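Local coordinates for protein TetR-like transcriptional regulator (PDB 3F1B) that probably binds DNA through an N-terminal helix-turn-helix domain and regulates transcription, as other members of the TetR family do, at residues 71-76 against 96-101. Residues are numbered along the deposited sequence; the frame is centred on the assembly and turned at random.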
loop_
_atom_site.group_PDB
_atom_site.type_symbol
_atom_site.label_atom_id
_atom_site.label_comp_id
_atom_site.label_asym_id
_atom_site.label_seq_id
_atom_site.Cartn_x
_atom_site.Cartn_y
_atom_site.Cartn_z
ATOM N N LEU A 71 -8.775 2.697 15.573
ATOM C CA LEU A 71 -8.660 3.208 16.921
ATOM C C LEU A 71 -7.506 2.572 17.672
ATOM O O LEU A 71 -6.798 3.276 18.387
ATOM C CB LEU A 71 -9.935 2.943 17.710
ATOM C CG LEU A 71 -10.933 4.050 17.944
ATOM C CD1 LEU A 71 -12.352 3.427 18.229
ATOM C CD2 LEU A 71 -10.435 4.898 19.093
ATOM N N ARG A 72 -7.326 1.253 17.554
ATOM C CA ARG A 72 -6.287 0.605 18.351
ATOM C C ARG A 72 -4.983 1.087 17.773
ATOM O O ARG A 72 -3.990 1.247 18.486
ATOM C CB ARG A 72 -6.358 -0.918 18.320
ATOM C CG ARG A 72 -7.669 -1.430 18.765
ATOM C CD ARG A 72 -7.920 -2.788 18.148
ATOM N NE ARG A 72 -8.896 -3.524 18.941
ATOM C CZ ARG A 72 -9.161 -4.822 18.797
ATOM N NH1 ARG A 72 -10.068 -5.376 19.595
ATOM N NH2 ARG A 72 -8.536 -5.561 17.862
ATOM N N PHE A 73 -5.010 1.361 16.478
ATOM C CA PHE A 73 -3.806 1.789 15.837
ATOM C C PHE A 73 -3.331 3.147 16.362
ATOM O O PHE A 73 -2.182 3.267 16.783
ATOM C CB PHE A 73 -3.947 1.733 14.326
ATOM C CG PHE A 73 -2.761 2.215 13.604
ATOM C CD1 PHE A 73 -1.698 1.349 13.341
ATOM C CD2 PHE A 73 -2.703 3.541 13.135
ATOM C CE1 PHE A 73 -0.547 1.809 12.631
ATOM C CE2 PHE A 73 -1.571 4.009 12.430
ATOM C CZ PHE A 73 -0.484 3.138 12.184
ATOM N N VAL A 74 -4.215 4.139 16.402
ATOM C CA VAL A 74 -3.775 5.438 16.861
ATOM C C VAL A 74 -3.482 5.447 18.363
ATOM O O VAL A 74 -2.556 6.094 18.793
ATOM C CB VAL A 74 -4.723 6.574 16.431
ATOM C CG1 VAL A 74 -5.183 6.352 14.993
ATOM C CG2 VAL A 74 -5.875 6.727 17.384
ATOM N N GLU A 75 -4.244 4.693 19.143
ATOM C CA GLU A 75 -3.938 4.500 20.564
ATOM C C GLU A 75 -2.514 3.992 20.770
ATOM O O GLU A 75 -1.803 4.439 21.659
ATOM C CB GLU A 75 -4.935 3.544 21.210
ATOM C CG GLU A 75 -6.365 3.906 20.866
ATOM C CD GLU A 75 -7.404 2.978 21.503
ATOM O OE1 GLU A 75 -7.328 1.735 21.319
ATOM O OE2 GLU A 75 -8.318 3.501 22.184
ATOM N N ALA A 76 -2.089 3.076 19.926
ATOM C CA ALA A 76 -0.725 2.577 19.971
ATOM C C ALA A 76 0.351 3.654 19.740
ATOM O O ALA A 76 1.466 3.512 20.222
ATOM C CB ALA A 76 -0.563 1.397 18.985
ATOM N N GLU A 96 8.011 2.620 17.564
ATOM C CA GLU A 96 7.916 1.438 18.390
ATOM C C GLU A 96 6.496 1.040 18.720
ATOM O O GLU A 96 6.178 -0.148 18.684
ATOM C CB GLU A 96 8.815 1.564 19.592
ATOM C CG GLU A 96 10.264 1.459 19.063
ATOM C CD GLU A 96 11.344 1.893 20.037
ATOM O OE1 GLU A 96 11.024 2.001 21.248
ATOM O OE2 GLU A 96 12.513 2.112 19.588
ATOM N N GLY A 97 5.628 2.008 19.005
ATOM C CA GLY A 97 4.211 1.710 19.229
ATOM C C GLY A 97 3.510 1.111 17.999
ATOM O O GLY A 97 2.900 0.031 18.082
ATOM N N PHE A 98 3.634 1.797 16.857
ATOM C CA PHE A 98 3.198 1.287 15.549
ATOM C C PHE A 98 3.683 -0.123 15.287
ATOM O O PHE A 98 2.880 -1.006 14.925
ATOM C CB PHE A 98 3.719 2.222 14.446
ATOM C CG PHE A 98 3.640 1.672 13.070
ATOM C CD1 PHE A 98 2.486 1.058 12.604
ATOM C CD2 PHE A 98 4.687 1.861 12.197
ATOM C CE1 PHE A 98 2.414 0.591 11.335
ATOM C CE2 PHE A 98 4.624 1.407 10.916
ATOM C CZ PHE A 98 3.498 0.781 10.473
ATOM N N LEU A 99 4.992 -0.326 15.397
ATOM C CA LEU A 99 5.539 -1.619 15.064
ATOM C C LEU A 99 5.183 -2.738 16.064
ATOM O O LEU A 99 4.988 -3.899 15.650
ATOM C CB LEU A 99 7.033 -1.536 14.851
ATOM C CG LEU A 99 7.455 -0.857 13.555
ATOM C CD1 LEU A 99 8.963 -0.702 13.668
ATOM C CD2 LEU A 99 7.025 -1.649 12.262
ATOM N N GLY A 100 5.085 -2.395 17.353
ATOM C CA GLY A 100 4.641 -3.349 18.403
ATOM C C GLY A 100 3.180 -3.747 18.198
ATOM O O GLY A 100 2.803 -4.925 18.371
ATOM N N PHE A 101 2.357 -2.789 17.775
ATOM C CA PHE A 101 0.951 -3.077 17.476
ATOM C C PHE A 101 0.756 -4.056 16.274
ATOM O O PHE A 101 -0.100 -4.950 16.280
ATOM C CB PHE A 101 0.227 -1.780 17.189
ATOM C CG PHE A 101 -1.118 -1.973 16.527
ATOM C CD1 PHE A 101 -2.262 -2.181 17.297
ATOM C CD2 PHE A 101 -1.244 -1.950 15.136
ATOM C CE1 PHE A 101 -3.495 -2.355 16.683
ATOM C CE2 PHE A 101 -2.511 -2.135 14.533
ATOM C CZ PHE A 101 -3.612 -2.336 15.322
#
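Phe101 lies across the backbone of Arg72 and Phe73, joining two helices of the all-helical TetR fold. Helix 58-77 follows the predicted helix-turn-helix motif in the chain. Helix 87-104 belongs to the C-terminal domain. The two segments run roughly antiparallel, at 140°, with their axes 8.8 Å apart. No conventional hydrogen bond links them, and the contact is mostly apolar. Phe101 has CG anti to the backbone N (chi1 165°), which carries its ring across to helix 58-77. One face of the ring lies over Phe73 CA, which sits 4.2 Å from the ring centroid in a CH-pi contact. Beside it, Arg72 CB comes within 3.6 Å of Phe101 CE1. The Arg72 guanidinium points off the contact and forms a salt bridge with Glu69 through NH2. The Phe73 ring turns its edge to the Phe101 face in an offset edge-to-face pair, with planes at 77°. Phe73 CD1 is 3.8 Å from Phe101 CE2. Further along its edge, Phe73 meets the Phe98 ring at an oblique tilt, completing an aromatic cluster. Trp109 of helix 106-115 touches both Phe73 and Phe98. Cut back to an alanine, Phe101 would probably leave the Phe73 edge without its facing ring and open a gap above the Arg72-Phe73 backbone. The two segments' backbones come nearest at Ala76 and Gly97, whose CA atoms are 5.1 Å apart. Ala76 CB packs 3.7 Å from Phe101 CB. With no side chain on Gly97, Ala76 O can sit against its CA, in a CA-H...O contact of 3.4 Å.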